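Local coordinates for protein agmatine ureohydrolase (PDB 3PZL) that probably hydrolyses agmatine to putrescine and urea at a site holding two manganese ions, at residues F199-S202 / F203-K206; Y213-E216 / V217-S221; V254-L257 / I258-L261. One frame throughout, in Å; residues are numbered along the deposited sequence.

In the fold
Followed from the N terminus, the three contacts come in series: each is one unbroken run of chain that encloses no intervening loop, and none nests within or crosses another. Contact 1 turns strand 198-201, outermost in the chain's own sheet, into helix 202-220. Contact 2 lies near the far end of that helix, and Y213 reaches back to contact 1, its OH, hydrogen-bonded to N208, packing 3.3 Å from D204 CB and its ring against I200. After strand 223-229, contact 3 lies on helix 251-261. There I214 of contact 2 packs on R256 and R260, and ionic contacts join the two helices, so neighbouring helices of the alpha/beta fold are tied side by side.

Contact 1 of 3, residues F199-S202 / F203-K206; sequences FISS and FDVK
S201 and D204 grip each other twice where a strand gives way to a helix, a worked example of how a helix start supplies its own missing acceptors. The backbone N of D204 donates to S201 OG at 2.7 Å and nearly straight, at 165°. In return S201 N donates to D204 OD2 at 3.2 Å, reaching that oxygen from above the carboxylate plane. The serine hydroxyl sits between its own backbone N and carbonyl carbon (chi1 78°), which brings OG round to face the first turn; D204 CG lies anti to the carbonyl carbon, which swings the carboxylate back over the end of the strand. The first helical bonds follow, V205 N to S201 O and K206 N to S202 O.

The tight part is apolar. I200 CG2 meets D204 CB at 3.7 Å, the two side chains crossing at about a right angle, and reaches V205 CG2 at 4.2 Å; I179 of the neighbouring strand packs against both I200 and V205. On another side of the turn, S202 OG, bonded to F247 O, stands 4.1 Å above the plane of the F203 ring, over its centre, and F203 packs on S74 of a neighbouring subunit. The solvent side is looser: the K206 side chain meets S202 O through CB, then leads away to an exposed end. An alanine at D204 would remove the carboxylate and is likely to leave S201 N without its acceptor, with the serine hydroxyl capping the helix alone. Reciprocal bonds of this kind, serine at the N-cap and an acid three residues on, make a capping box, here at a strand-to-helix junction of the arginase-type alpha/beta fold.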
loop_
_atom_site.group_PDB
_atom_site.type_symbol
_atom_site.label_atom_id
_atom_site.label_comp_id
_atom_site.label_asym_id
_atom_site.label_seq_id
_atom_site.Cartn_x
_atom_site.Cartn_y
_atom_site.Cartn_z
ATOM N N PHE B 199 20.697 -31.734 1.836
ATOM C CA PHE B 199 19.807 -30.720 1.280
ATOM C C PHE B 199 18.579 -31.416 0.735
ATOM O O PHE B 199 18.683 -32.317 -0.088
ATOM C CB PHE B 199 20.481 -29.914 0.155
ATOM C CG PHE B 199 21.531 -28.940 0.628
ATOM C CD1 PHE B 199 22.880 -29.156 0.353
ATOM C CD2 PHE B 199 21.173 -27.779 1.326
ATOM C CE1 PHE B 199 23.848 -28.241 0.784
ATOM C CE2 PHE B 199 22.146 -26.866 1.763
ATOM C CZ PHE B 199 23.475 -27.092 1.487
ATOM N N ILE B 200 17.411 -30.998 1.189
ATOM C CA ILE B 200 16.195 -31.584 0.698
ATOM C C ILE B 200 15.373 -30.523 -0.008
ATOM O O ILE B 200 14.977 -29.487 0.584
ATOM C CB ILE B 200 15.450 -32.274 1.825
ATOM C CG1 ILE B 200 16.298 -33.430 2.319
ATOM C CG2 ILE B 200 14.107 -32.816 1.357
ATOM C CD1 ILE B 200 16.142 -33.682 3.772
ATOM N N SER B 201 15.139 -30.787 -1.292
ATOM C CA SER B 201 14.448 -29.857 -2.161
ATOM C C SER B 201 12.966 -29.763 -1.819
ATOM O O SER B 201 12.361 -30.764 -1.467
ATOM C CB SER B 201 14.629 -30.273 -3.629
ATOM O OG SER B 201 13.769 -31.354 -3.958
ATOM N N SER B 202 12.380 -28.574 -1.972
ATOM C CA SER B 202 10.944 -28.436 -1.811
ATOM C C SER B 202 10.167 -29.371 -2.735
ATOM O O SER B 202 9.032 -29.719 -2.446
ATOM C CB SER B 202 10.501 -26.977 -2.014
ATOM O OG SER B 202 10.658 -26.573 -3.354
ATOM N N PHE B 203 10.785 -29.763 -3.847
ATOM C CA PHE B 203 10.218 -30.752 -4.780
ATOM C C PHE B 203 10.228 -32.169 -4.226
ATOM O O PHE B 203 9.234 -32.892 -4.377
ATOM C CB PHE B 203 10.948 -30.709 -6.111
ATOM C CG PHE B 203 11.105 -29.319 -6.665
ATOM C CD1 PHE B 203 9.999 -28.611 -7.139
ATOM C CD2 PHE B 203 12.359 -28.701 -6.707
ATOM C CE1 PHE B 203 10.138 -27.335 -7.649
ATOM C CE2 PHE B 203 12.487 -27.406 -7.231
ATOM C CZ PHE B 203 11.371 -26.744 -7.697
ATOM N N ASP B 204 11.338 -32.548 -3.577
ATOM C CA ASP B 204 11.393 -33.777 -2.759
ATOM C C ASP B 204 10.189 -33.876 -1.821
ATOM O O ASP B 204 9.454 -34.879 -1.841
ATOM C CB ASP B 204 12.684 -33.852 -1.934
ATOM C CG ASP B 204 13.904 -34.154 -2.784
ATOM O OD1 ASP B 204 13.744 -34.723 -3.908
ATOM O OD2 ASP B 204 15.029 -33.809 -2.329
ATOM N N VAL B 205 9.994 -32.840 -1.008
ATOM C CA VAL B 205 8.908 -32.820 -0.052
ATOM C C VAL B 205 7.556 -32.983 -0.741
ATOM O O VAL B 205 6.742 -33.802 -0.336
ATOM C CB VAL B 205 8.904 -31.515 0.772
ATOM C CG1 VAL B 205 7.780 -31.521 1.763
ATOM C CG2 VAL B 205 10.208 -31.343 1.474
ATOM N N LYS B 206 7.324 -32.196 -1.780
ATOM C CA LYS B 206 6.031 -32.163 -2.441
ATOM C C LYS B 206 5.761 -33.546 -3.058
ATOM O O LYS B 206 4.610 -33.965 -3.158
ATOM C CB LYS B 206 5.999 -30.986 -3.460
ATOM C CG LYS B 206 4.735 -30.809 -4.336
ATOM C CD LYS B 206 3.449 -30.643 -3.529
ATOM C CE LYS B 206 2.201 -31.038 -4.366
ATOM N NZ LYS B 206 1.234 -31.960 -3.555
#

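Contact 2 of 3, residues Y213-E216 / V217-S221; sequences YIEE and VDRKS
E215 and R219 pair one turn apart, an i to i+4 salt bridge on the last turns of helix 202-220, which flanks the parallel sheet of the arginase-type fold. R219 shows how a long side chain can fold back along its own helix. Its CB lies 3.6 Å from E216 O, and CG comes just as near to E215 O, the carbonyl that also takes the backbone N of R219. CD stays beside that oxygen at 3.7 Å. From CG to NE the chain is extended, and a turn at the last torsion (chi4 80°) brings NH1 back over E215. There NH1 makes a weak bond to E215 O, which lies in the guanidinium plane at its edge, and another to E215 OE1 at 3.4 Å. Carboxylate and guanidinium stand almost perpendicular, 88° apart, and NH1 is the nitrogen that engages E215. OE1 is shared with R260 on helix 251-261, and D218, on the next turn, is held by Y263 and K264. On the buried side V217 fits by its CG2 branch, which rests 3.4 Å from Y213 O.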
loop_
_atom_site.group_PDB
_atom_site.type_symbol
_atom_site.label_atom_id
_atom_site.label_comp_id
_atom_site.label_asym_id
_atom_site.label_seq_id
_atom_site.Cartn_x
_atom_site.Cartn_y
_atom_site.Cartn_z
ATOM N N TYR B 213 11.338 -37.174 5.483
ATOM C CA TYR B 213 12.518 -36.400 5.891
ATOM C C TYR B 213 12.555 -36.048 7.377
ATOM O O TYR B 213 13.622 -35.945 7.965
ATOM C CB TYR B 213 12.648 -35.167 4.996
ATOM C CG TYR B 213 12.593 -35.579 3.534
ATOM C CD1 TYR B 213 13.710 -36.153 2.903
ATOM C CD2 TYR B 213 11.409 -35.439 2.797
ATOM C CE1 TYR B 213 13.652 -36.544 1.603
ATOM C CE2 TYR B 213 11.349 -35.824 1.499
ATOM C CZ TYR B 213 12.469 -36.382 0.915
ATOM O OH TYR B 213 12.416 -36.784 -0.384
ATOM N N ILE B 214 11.376 -35.891 7.974
ATOM C CA ILE B 214 11.251 -35.780 9.443
ATOM C C ILE B 214 11.707 -37.068 10.176
ATOM O O ILE B 214 12.457 -36.988 11.164
ATOM C CB ILE B 214 9.821 -35.445 9.845
ATOM C CG1 ILE B 214 9.420 -34.097 9.239
ATOM C CG2 ILE B 214 9.698 -35.411 11.338
ATOM C CD1 ILE B 214 7.990 -33.696 9.511
ATOM N N GLU B 215 11.249 -38.232 9.680
ATOM C CA GLU B 215 11.646 -39.550 10.201
ATOM C C GLU B 215 13.165 -39.731 10.219
ATOM O O GLU B 215 13.724 -40.136 11.238
ATOM C CB GLU B 215 11.019 -40.723 9.407
ATOM C CG GLU B 215 9.509 -40.640 9.089
ATOM C CD GLU B 215 8.600 -40.547 10.338
ATOM O OE1 GLU B 215 9.130 -40.390 11.479
ATOM O OE2 GLU B 215 7.344 -40.615 10.168
ATOM N N GLU B 216 13.822 -39.441 9.098
ATOM C CA GLU B 216 15.271 -39.588 9.008
ATOM C C GLU B 216 15.971 -38.831 10.151
ATOM O O GLU B 216 16.677 -39.451 10.957
ATOM C CB GLU B 216 15.827 -39.154 7.635
ATOM C CG GLU B 216 15.307 -39.921 6.420
ATOM C CD GLU B 216 15.711 -39.268 5.092
ATOM O OE1 GLU B 216 16.289 -38.148 5.107
ATOM O OE2 GLU B 216 15.430 -39.862 4.017
ATOM N N VAL B 217 15.730 -37.519 10.245
ATOM C CA VAL B 217 16.308 -36.655 11.297
ATOM C C VAL B 217 16.023 -37.159 12.721
ATOM O O VAL B 217 16.924 -37.309 13.525
ATOM C CB VAL B 217 15.798 -35.192 11.179
ATOM C CG1 VAL B 217 16.363 -34.342 12.266
ATOM C CG2 VAL B 217 16.176 -34.607 9.823
ATOM N N ASP B 218 14.762 -37.413 13.033
ATOM C CA ASP B 218 14.417 -37.951 14.337
ATOM C C ASP B 218 15.228 -39.200 14.747
ATOM O O ASP B 218 15.662 -39.317 15.890
ATOM C CB ASP B 218 12.931 -38.254 14.417
ATOM C CG ASP B 218 12.412 -38.192 15.840
ATOM O OD1 ASP B 218 13.196 -37.869 16.753
ATOM O OD2 ASP B 218 11.217 -38.450 16.056
ATOM N N ARG B 219 15.439 -40.124 13.816
ATOM C CA ARG B 219 16.206 -41.329 14.113
ATOM C C ARG B 219 17.688 -41.061 14.313
ATOM O O ARG B 219 18.290 -41.586 15.244
ATOM C CB ARG B 219 15.998 -42.377 13.024
ATOM C CG ARG B 219 14.661 -43.083 13.147
ATOM C CD ARG B 219 14.279 -43.747 11.843
ATOM N NE ARG B 219 13.055 -44.564 11.948
ATOM C CZ ARG B 219 11.805 -44.077 11.932
ATOM N NH1 ARG B 219 11.610 -42.754 11.848
ATOM N NH2 ARG B 219 10.751 -44.908 12.011
ATOM N N LYS B 220 18.260 -40.232 13.445
ATOM C CA LYS B 220 19.690 -39.931 13.463
ATOM C C LYS B 220 20.166 -39.141 14.684
ATOM O O LYS B 220 21.155 -39.493 15.301
ATOM C CB LYS B 220 20.089 -39.190 12.180
ATOM C CG LYS B 220 21.579 -38.982 12.074
ATOM C CD LYS B 220 22.013 -38.667 10.660
ATOM C CE LYS B 220 23.565 -38.829 10.531
ATOM N NZ LYS B 220 24.011 -38.062 9.302
ATOM N N SER B 221 19.453 -38.074 15.016
ATOM C CA SER B 221 19.891 -37.079 15.994
ATOM C C SER B 221 19.283 -37.277 17.372
ATOM O O SER B 221 18.112 -37.618 17.513
ATOM C CB SER B 221 19.467 -35.712 15.496
ATOM O OG SER B 221 19.663 -35.595 14.087
#

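Contact 3 of 3, residues V254-L257 / I258-L261; sequences VRRL and IERL
A salt-bridge network over one side of a helix and apolar packing on the other make up this local contact, in which E259 lies between R255 and R256 on helix 251-261. The closer pair is R256 NH1 and E259 OE1, bonded at 2.8 Å; the donor comes from the syn side of the carboxylate but 33° out of its plane, and the N-H points off line at 136°. R256 gets there by a bend at chi2 (68°), which folds the guanidinium across toward the acid. The E259 OE2 branch lies 3.5 Å from R255 NH1, well out of that guanidinium plane, so charge alone links them. R255 also makes a cation-pi contact with F203 of the third subunit.

The helix is the crossover of a beta-alpha-beta unit, running between strands 223-229 and 265-271. R260 lays its CD 3.5 Å above one face of the R256 guanidinium, toward the rim. The two like charges come within 4.1 Å, R256 NH2 to R260 NH1, and acids of helix 202-220 probably ease this, D211 forming a salt bridge with R256 NE.

Turned inward, V254 CG1 meets I258 CD1 at 3.9 Å, and L257 CD2 lies 4.1 Å from L261 CD2. V254 and L257 press on strand 138-143, while I258 packs against L289, V292 and F293 of helix 281-303.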
loop_
_atom_site.group_PDB
_atom_site.type_symbol
_atom_site.label_atom_id
_atom_site.label_comp_id
_atom_site.label_asym_id
_atom_site.label_seq_id
_atom_site.Cartn_x
_atom_site.Cartn_y
_atom_site.Cartn_z
ATOM N N VAL B 254 5.949 -26.889 7.641
ATOM C CA VAL B 254 6.905 -26.408 8.598
ATOM C C VAL B 254 6.359 -26.683 9.969
ATOM O O VAL B 254 7.122 -26.902 10.918
ATOM C CB VAL B 254 7.220 -24.926 8.393
ATOM C CG1 VAL B 254 8.093 -24.387 9.483
ATOM C CG2 VAL B 254 7.921 -24.722 7.061
ATOM N N ARG B 255 5.033 -26.709 10.080
ATOM C CA ARG B 255 4.387 -26.892 11.373
ATOM C C ARG B 255 4.620 -28.306 11.800
ATOM O O ARG B 255 4.953 -28.561 12.949
ATOM C CB ARG B 255 2.889 -26.577 11.287
ATOM C CG ARG B 255 2.061 -26.895 12.547
ATOM C CD ARG B 255 0.567 -26.758 12.236
ATOM N NE ARG B 255 -0.331 -27.060 13.372
ATOM C CZ ARG B 255 -0.979 -28.221 13.523
ATOM N NH1 ARG B 255 -0.786 -29.174 12.638
ATOM N NH2 ARG B 255 -1.803 -28.437 14.551
ATOM N N ARG B 256 4.480 -29.225 10.856
ATOM C CA ARG B 256 4.677 -30.637 11.124
ATOM C C ARG B 256 6.118 -30.886 11.512
ATOM O O ARG B 256 6.399 -31.655 12.406
ATOM C CB ARG B 256 4.246 -31.464 9.901
ATOM C CG ARG B 256 4.366 -32.960 10.058
ATOM C CD ARG B 256 3.387 -33.536 11.061
ATOM N NE ARG B 256 3.625 -34.961 11.244
ATOM C CZ ARG B 256 2.963 -35.738 12.092
ATOM N NH1 ARG B 256 2.032 -35.220 12.873
ATOM N NH2 ARG B 256 3.272 -37.027 12.186
ATOM N N LEU B 257 7.038 -30.216 10.850
ATOM C CA LEU B 257 8.450 -30.326 11.206
ATOM C C LEU B 257 8.713 -29.948 12.662
ATOM O O LEU B 257 9.512 -30.577 13.340
ATOM C CB LEU B 257 9.354 -29.494 10.271
ATOM C CG LEU B 257 10.873 -29.721 10.502
ATOM C CD1 LEU B 257 11.707 -29.625 9.292
ATOM C CD2 LEU B 257 11.402 -28.777 11.504
ATOM N N ILE B 258 8.015 -28.935 13.139
ATOM C CA ILE B 258 8.218 -28.414 14.464
ATOM C C ILE B 258 7.505 -29.271 15.486
ATOM O O ILE B 258 8.107 -29.702 16.470
ATOM C CB ILE B 258 7.756 -26.948 14.539
ATOM C CG1 ILE B 258 8.590 -26.090 13.559
ATOM C CG2 ILE B 258 7.865 -26.423 15.955
ATOM C CD1 ILE B 258 8.092 -24.709 13.338
ATOM N N GLU B 259 6.215 -29.497 15.262
ATOM C CA GLU B 259 5.395 -30.442 16.044
ATOM C C GLU B 259 6.264 -31.668 16.448
ATOM O O GLU B 259 6.444 -31.968 17.624
ATOM C CB GLU B 259 4.275 -30.917 15.115
ATOM C CG GLU B 259 2.956 -31.189 15.704
ATOM C CD GLU B 259 1.978 -31.811 14.695
ATOM O OE1 GLU B 259 2.387 -32.583 13.804
ATOM O OE2 GLU B 259 0.770 -31.525 14.788
ATOM N N ARG B 260 6.827 -32.326 15.433
ATOM C CA ARG B 260 7.513 -33.592 15.563
ATOM C C ARG B 260 8.917 -33.526 16.186
ATOM O O ARG B 260 9.404 -34.520 16.684
ATOM C CB ARG B 260 7.611 -34.212 14.173
ATOM C CG ARG B 260 6.309 -34.778 13.625
ATOM C CD ARG B 260 5.868 -36.056 14.349
ATOM N NE ARG B 260 6.957 -37.009 14.598
ATOM C CZ ARG B 260 7.625 -37.681 13.650
ATOM N NH1 ARG B 260 7.358 -37.511 12.351
ATOM N NH2 ARG B 260 8.599 -38.515 13.998
ATOM N N LEU B 261 9.540 -32.359 16.170
ATOM C CA LEU B 261 10.925 -32.226 16.580
ATOM C C LEU B 261 11.210 -31.330 17.797
ATOM O O LEU B 261 12.358 -31.215 18.219
ATOM C CB LEU B 261 11.754 -31.743 15.390
ATOM C CG LEU B 261 12.525 -32.767 14.573
ATOM C CD1 LEU B 261 11.917 -34.158 14.602
ATOM C CD2 LEU B 261 12.637 -32.293 13.157
#